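Local coordinates for protein Cg10997-pa (Drosophila melanogaster, PDB 2YV7) that may insert into membranes from a soluble, glutathione-transferase-like form to make pH-dependent chloride channels, and may influence sensitivity to ethanol, at residues Arg181-Val193 and Asp224-Leu237. Residues are numbered along the deposited sequence; the frame is centred on the assembly and turned at random.
Sequences RLQHIRVAGKYFV and DQDIINHYKLQQSL
Ile227 enters helix 181-193 as a knob in a hole lined by Gln183, His184, Val187 and Ala188. Ile227 CG2 lies over one face of the His184 ring, a CH-pi contact at 4.2 Å from the centroid, while CD1 reaches Gln183 CG. The next residue, Ile228, places CG2 3.7 Å from the centroid of the Tyr191 ring, close to its normal, and Ile228 CG1 packs on Val187 CG1 at 3.9 Å. In the reverse sense, Phe192 is the knob among Ile228, Tyr231, Lys232 and Gln235. CG anti to the carbonyl carbon (chi1 -69°) sends the Phe192 ring into this hole, where its edge meets Ile228 O, and Phe192 CE2 lies 3.6 Å from Tyr231 CB. The Ala188 methyl meets the Tyr231 ring near the crossing, where the helix axes come within 9.1 Å of each other at -66°.

Polar links flank this apolar centre. Lys232 bends at its last torsion (chi4 -86°) to give NZ a 2.8 Å hydrogen bond to Tyr191 OH. A methionine in its place would probably leave that hydroxyl without its donor and the Tyr191 ring freer to swing on the surface. At the other end a water bridges Gln183 NE2 and Asp224 OD1, while Gln183 OE1 bonds to Tyr212 and Asp224 OD2 to Thr251.

The pair belongs to the all-helical C-terminal domain of the GST fold. Helix 128-136 adjoins it through Leu132 on His184 and Leu136 on Tyr231; His184 NE2 also bonds to Ala39 O, just before helix 41-55, linking the contact to the thioredoxin-like domain that holds the four-stranded sheet.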
loop_
_atom_site.group_PDB
_atom_site.type_symbol
_atom_site.label_atom_id
_atom_site.label_comp_id
_atom_site.label_asym_id
_atom_site.label_seq_id
_atom_site.Cartn_x
_atom_site.Cartn_y
_atom_site.Cartn_z
ATOM N N ARG A 181 2.874 2.802 -2.496
ATOM C CA ARG A 181 4.189 3.165 -3.117
ATOM C C ARG A 181 4.461 4.674 -3.025
ATOM O O ARG A 181 5.563 5.064 -2.814
ATOM C CB ARG A 181 4.231 2.665 -4.579
ATOM C CG ARG A 181 4.284 1.131 -4.628
ATOM C CD ARG A 181 3.658 0.611 -5.964
ATOM N NE ARG A 181 3.993 -0.810 -5.957
ATOM C CZ ARG A 181 3.351 -1.735 -5.210
ATOM N NH1 ARG A 181 2.316 -1.377 -4.459
ATOM N NH2 ARG A 181 3.758 -3.008 -5.254
ATOM N N LEU A 182 3.446 5.548 -3.149
ATOM C CA LEU A 182 3.639 6.989 -2.976
ATOM C C LEU A 182 4.137 7.313 -1.568
ATOM O O LEU A 182 5.089 8.114 -1.364
ATOM C CB LEU A 182 2.314 7.722 -3.265
ATOM C CG LEU A 182 1.864 7.702 -4.731
ATOM C CD1 LEU A 182 0.635 8.522 -4.804
ATOM C CD2 LEU A 182 2.973 8.491 -5.583
ATOM N N GLN A 183 3.599 6.610 -0.606
ATOM C CA GLN A 183 4.069 6.810 0.769
ATOM C C GLN A 183 5.536 6.351 0.980
ATOM O O GLN A 183 6.299 7.129 1.593
ATOM C CB GLN A 183 3.100 6.083 1.743
ATOM C CG GLN A 183 3.446 6.456 3.221
ATOM C CD GLN A 183 3.024 7.893 3.595
ATOM O OE1 GLN A 183 2.511 8.626 2.772
ATOM N NE2 GLN A 183 3.222 8.284 4.891
ATOM N N HIS A 184 5.999 5.214 0.420
ATOM C CA HIS A 184 7.407 4.828 0.556
ATOM C C HIS A 184 8.278 5.832 -0.201
ATOM O O HIS A 184 9.332 6.197 0.238
ATOM C CB HIS A 184 7.609 3.438 -0.050
ATOM C CG HIS A 184 7.196 2.305 0.843
ATOM N ND1 HIS A 184 5.957 2.249 1.470
ATOM C CD2 HIS A 184 7.804 1.124 1.106
ATOM C CE1 HIS A 184 5.887 1.125 2.186
ATOM N NE2 HIS A 184 6.953 0.402 1.917
ATOM N N ILE A 185 7.806 6.282 -1.370
ATOM C CA ILE A 185 8.531 7.333 -2.133
ATOM C C ILE A 185 8.741 8.576 -1.278
ATOM O O ILE A 185 9.898 9.002 -1.182
ATOM C CB ILE A 185 7.806 7.681 -3.438
ATOM C CG1 ILE A 185 7.969 6.529 -4.459
ATOM C CG2 ILE A 185 8.427 8.927 -4.096
ATOM C CD1 ILE A 185 6.991 6.728 -5.692
ATOM N N ARG A 186 7.694 9.089 -0.651
ATOM C CA ARG A 186 7.792 10.283 0.186
ATOM C C ARG A 186 8.730 10.009 1.337
ATOM O O ARG A 186 9.699 10.752 1.547
ATOM C CB ARG A 186 6.438 10.726 0.747
ATOM C CG ARG A 186 5.461 11.263 -0.268
ATOM C CD ARG A 186 4.365 12.028 0.434
ATOM N NE ARG A 186 4.863 13.257 1.094
ATOM C CZ ARG A 186 4.095 14.031 1.862
ATOM N NH1 ARG A 186 2.805 13.723 2.156
ATOM N NH2 ARG A 186 4.644 15.127 2.360
ATOM N N VAL A 187 8.466 8.946 2.095
ATOM C CA VAL A 187 9.217 8.755 3.369
ATOM C C VAL A 187 10.665 8.331 3.151
ATOM O O VAL A 187 11.600 8.948 3.696
ATOM C CB VAL A 187 8.427 7.760 4.281
ATOM C CG1 VAL A 187 9.230 7.404 5.507
ATOM C CG2 VAL A 187 7.039 8.389 4.657
ATOM N N ALA A 188 10.860 7.281 2.344
ATOM C CA ALA A 188 12.186 6.739 2.159
ATOM C C ALA A 188 12.964 7.644 1.196
ATOM O O ALA A 188 14.137 7.835 1.365
ATOM C CB ALA A 188 12.153 5.352 1.592
ATOM N N GLY A 189 12.302 8.123 0.146
ATOM C CA GLY A 189 12.894 9.108 -0.778
ATOM C C GLY A 189 13.573 10.267 -0.036
ATOM O O GLY A 189 14.748 10.577 -0.293
ATOM N N LYS A 190 12.846 10.872 0.890
ATOM C CA LYS A 190 13.330 12.058 1.615
ATOM C C LYS A 190 14.433 11.651 2.572
ATOM O O LYS A 190 15.551 12.225 2.570
ATOM C CB LYS A 190 12.221 12.637 2.413
ATOM C CG LYS A 190 12.600 13.903 3.105
ATOM C CD LYS A 190 11.591 14.106 4.226
ATOM C CE LYS A 190 11.271 15.535 4.312
ATOM N NZ LYS A 190 11.279 16.050 2.898
ATOM N N TYR A 191 14.174 10.590 3.350
ATOM C CA TYR A 191 15.177 10.200 4.379
ATOM C C TYR A 191 16.531 9.824 3.768
ATOM O O TYR A 191 17.624 10.331 4.146
ATOM C CB TYR A 191 14.638 9.019 5.194
ATOM C CG TYR A 191 15.574 8.539 6.286
ATOM C CD1 TYR A 191 16.597 7.600 6.026
ATOM C CD2 TYR A 191 15.486 9.088 7.545
ATOM C CE1 TYR A 191 17.488 7.169 7.048
ATOM C CE2 TYR A 191 16.314 8.660 8.549
ATOM C CZ TYR A 191 17.330 7.732 8.287
ATOM O OH TYR A 191 18.148 7.342 9.301
ATOM N N PHE A 192 16.494 8.946 2.784
ATOM C CA PHE A 192 17.754 8.395 2.261
ATOM C C PHE A 192 18.454 9.310 1.290
ATOM O O PHE A 192 19.690 9.425 1.388
ATOM C CB PHE A 192 17.561 7.009 1.597
ATOM C CG PHE A 192 17.212 5.953 2.614
ATOM C CD1 PHE A 192 18.207 5.390 3.410
ATOM C CD2 PHE A 192 15.911 5.595 2.819
ATOM C CE1 PHE A 192 17.894 4.457 4.390
ATOM C CE2 PHE A 192 15.595 4.682 3.796
ATOM C CZ PHE A 192 16.585 4.104 4.589
ATOM N N VAL A 193 17.708 9.910 0.362
ATOM C CA VAL A 193 18.391 10.666 -0.744
ATOM C C VAL A 193 17.843 12.069 -0.930
ATOM O O VAL A 193 18.117 12.712 -1.954
ATOM C CB VAL A 193 18.421 9.861 -2.107
ATOM C CG1 VAL A 193 19.297 8.602 -1.935
ATOM C CG2 VAL A 193 17.000 9.521 -2.569
ATOM N N ASP A 224 6.480 5.994 9.663
ATOM C CA ASP A 224 7.695 6.390 8.961
ATOM C C ASP A 224 8.874 5.570 9.376
ATOM O O ASP A 224 9.665 5.180 8.570
ATOM C CB ASP A 224 8.034 7.853 9.260
ATOM C CG ASP A 224 7.067 8.839 8.582
ATOM O OD1 ASP A 224 5.955 8.461 8.078
ATOM O OD2 ASP A 224 7.462 10.013 8.512
ATOM N N GLN A 225 9.050 5.406 10.700
ATOM C CA GLN A 225 10.203 4.694 11.222
ATOM C C GLN A 225 10.316 3.286 10.710
ATOM O O GLN A 225 11.408 2.767 10.527
ATOM C CB GLN A 225 10.117 4.694 12.779
ATOM C CG GLN A 225 10.249 6.101 13.435
ATOM C CD GLN A 225 9.053 7.034 13.292
ATOM O OE1 GLN A 225 7.895 6.610 13.183
ATOM N NE2 GLN A 225 9.315 8.346 13.403
ATOM N N ASP A 226 9.180 2.637 10.495
ATOM C CA ASP A 226 9.121 1.300 9.984
ATOM C C ASP A 226 9.416 1.256 8.488
ATOM O O ASP A 226 10.069 0.356 8.038
ATOM C CB ASP A 226 7.736 0.708 10.345
ATOM C CG ASP A 226 7.557 0.558 11.880
ATOM O OD1 ASP A 226 8.483 -0.022 12.469
ATOM O OD2 ASP A 226 6.571 1.073 12.452
ATOM N N ILE A 227 8.899 2.215 7.716
ATOM C CA ILE A 227 9.281 2.303 6.290
ATOM C C ILE A 227 10.799 2.492 6.180
ATOM O O ILE A 227 11.519 1.749 5.490
ATOM C CB ILE A 227 8.495 3.474 5.573
ATOM C CG1 ILE A 227 7.012 3.129 5.441
ATOM C CG2 ILE A 227 9.112 3.694 4.148
ATOM C CD1 ILE A 227 6.053 4.308 5.140
ATOM N N ILE A 228 11.331 3.473 6.919
ATOM C CA ILE A 228 12.785 3.692 6.930
ATOM C C ILE A 228 13.623 2.471 7.357
ATOM O O ILE A 228 14.582 2.100 6.677
ATOM C CB ILE A 228 13.103 4.884 7.886
ATOM C CG1 ILE A 228 12.439 6.130 7.304
ATOM C CG2 ILE A 228 14.606 5.055 8.101
ATOM C CD1 ILE A 228 12.622 7.349 8.264
ATOM N N ASN A 229 13.254 1.853 8.477
ATOM C CA ASN A 229 13.972 0.681 8.968
ATOM C C ASN A 229 13.955 -0.438 7.910
ATOM O O ASN A 229 14.978 -1.097 7.667
ATOM C CB ASN A 229 13.374 0.212 10.304
ATOM C CG ASN A 229 14.201 -0.899 10.954
ATOM O OD1 ASN A 229 13.718 -2.001 11.210
ATOM N ND2 ASN A 229 15.462 -0.617 11.177
ATOM N N HIS A 230 12.792 -0.607 7.261
ATOM C CA HIS A 230 12.618 -1.567 6.173
ATOM C C HIS A 230 13.722 -1.430 5.147
ATOM O O HIS A 230 14.419 -2.413 4.852
ATOM C CB HIS A 230 11.219 -1.366 5.588
ATOM C CG HIS A 230 10.868 -2.260 4.441
ATOM N ND1 HIS A 230 10.174 -3.447 4.603
ATOM C CD2 HIS A 230 11.019 -2.091 3.104
ATOM C CE1 HIS A 230 9.947 -3.986 3.416
ATOM N NE2 HIS A 230 10.445 -3.180 2.489
ATOM N N TYR A 231 13.941 -0.215 4.617
ATOM C CA TYR A 231 15.070 0.020 3.718
ATOM C C TYR A 231 16.459 -0.027 4.343
ATOM O O TYR A 231 17.414 -0.358 3.670
ATOM C CB TYR A 231 14.859 1.305 2.885
ATOM C CG TYR A 231 13.624 1.150 2.053
ATOM C CD1 TYR A 231 13.635 0.401 0.866
ATOM C CD2 TYR A 231 12.428 1.703 2.478
ATOM C CE1 TYR A 231 12.435 0.178 0.118
ATOM C CE2 TYR A 231 11.253 1.513 1.751
ATOM C CZ TYR A 231 11.267 0.786 0.577
ATOM O OH TYR A 231 10.117 0.612 -0.098
ATOM N N LYS A 232 16.596 0.326 5.612
ATOM C CA LYS A 232 17.895 0.264 6.256
ATOM C C LYS A 232 18.369 -1.191 6.281
ATOM O O LYS A 232 19.493 -1.493 5.917
ATOM C CB LYS A 232 17.813 0.770 7.691
ATOM C CG LYS A 232 17.911 2.249 7.838
ATOM C CD LYS A 232 18.161 2.611 9.295
ATOM C CE LYS A 232 18.062 4.096 9.492
ATOM N NZ LYS A 232 19.364 4.799 9.220
ATOM N N LEU A 233 17.486 -2.105 6.674
ATOM C CA LEU A 233 17.841 -3.517 6.723
ATOM C C LEU A 233 18.187 -4.022 5.334
ATOM O O LEU A 233 19.124 -4.803 5.165
ATOM C CB LEU A 233 16.700 -4.344 7.274
ATOM C CG LEU A 233 15.972 -3.888 8.530
ATOM C CD1 LEU A 233 15.032 -4.993 8.940
ATOM C CD2 LEU A 233 16.950 -3.603 9.636
ATOM N N GLN A 234 17.439 -3.560 4.334
ATOM C CA GLN A 234 17.740 -3.887 2.943
ATOM C C GLN A 234 19.156 -3.484 2.552
ATOM O O GLN A 234 19.788 -4.173 1.764
ATOM C CB GLN A 234 16.749 -3.222 1.997
ATOM C CG GLN A 234 15.401 -3.883 1.972
ATOM C CD GLN A 234 14.577 -3.474 0.767
ATOM O OE1 GLN A 234 13.351 -3.676 0.740
ATOM N NE2 GLN A 234 15.246 -2.886 -0.248
ATOM N N GLN A 235 19.646 -2.382 3.119
ATOM C CA GLN A 235 20.970 -1.843 2.798
ATOM C C GLN A 235 21.998 -2.141 3.909
ATOM O O GLN A 235 23.165 -1.704 3.839
ATOM C CB GLN A 235 20.868 -0.337 2.508
ATOM C CG GLN A 235 19.951 0.018 1.302
ATOM C CD GLN A 235 19.424 1.467 1.321
ATOM O OE1 GLN A 235 18.527 1.823 0.554
ATOM N NE2 GLN A 235 19.983 2.295 2.196
ATOM N N SER A 236 21.547 -2.897 4.918
ATOM C CA SER A 236 22.369 -3.386 6.034
ATOM C C SER A 236 23.102 -2.281 6.793
ATOM O O SER A 236 24.276 -2.410 7.146
ATOM C CB SER A 236 23.326 -4.489 5.570
ATOM O OG SER A 236 22.617 -5.512 4.877
ATOM N N LEU A 237 22.385 -1.192 7.046
ATOM C CA LEU A 237 22.902 -0.086 7.846
ATOM C C LEU A 237 22.416 -0.233 9.287
ATOM O O LEU A 237 21.597 -1.110 9.594
ATOM C CB LEU A 237 22.403 1.255 7.296
ATOM C CG LEU A 237 22.059 1.476 5.814
ATOM C CD1 LEU A 237 21.325 2.799 5.660
ATOM C CD2 LEU A 237 23.289 1.437 4.898
HETATM O O HOH W 1 4.112 6.703 7.168
#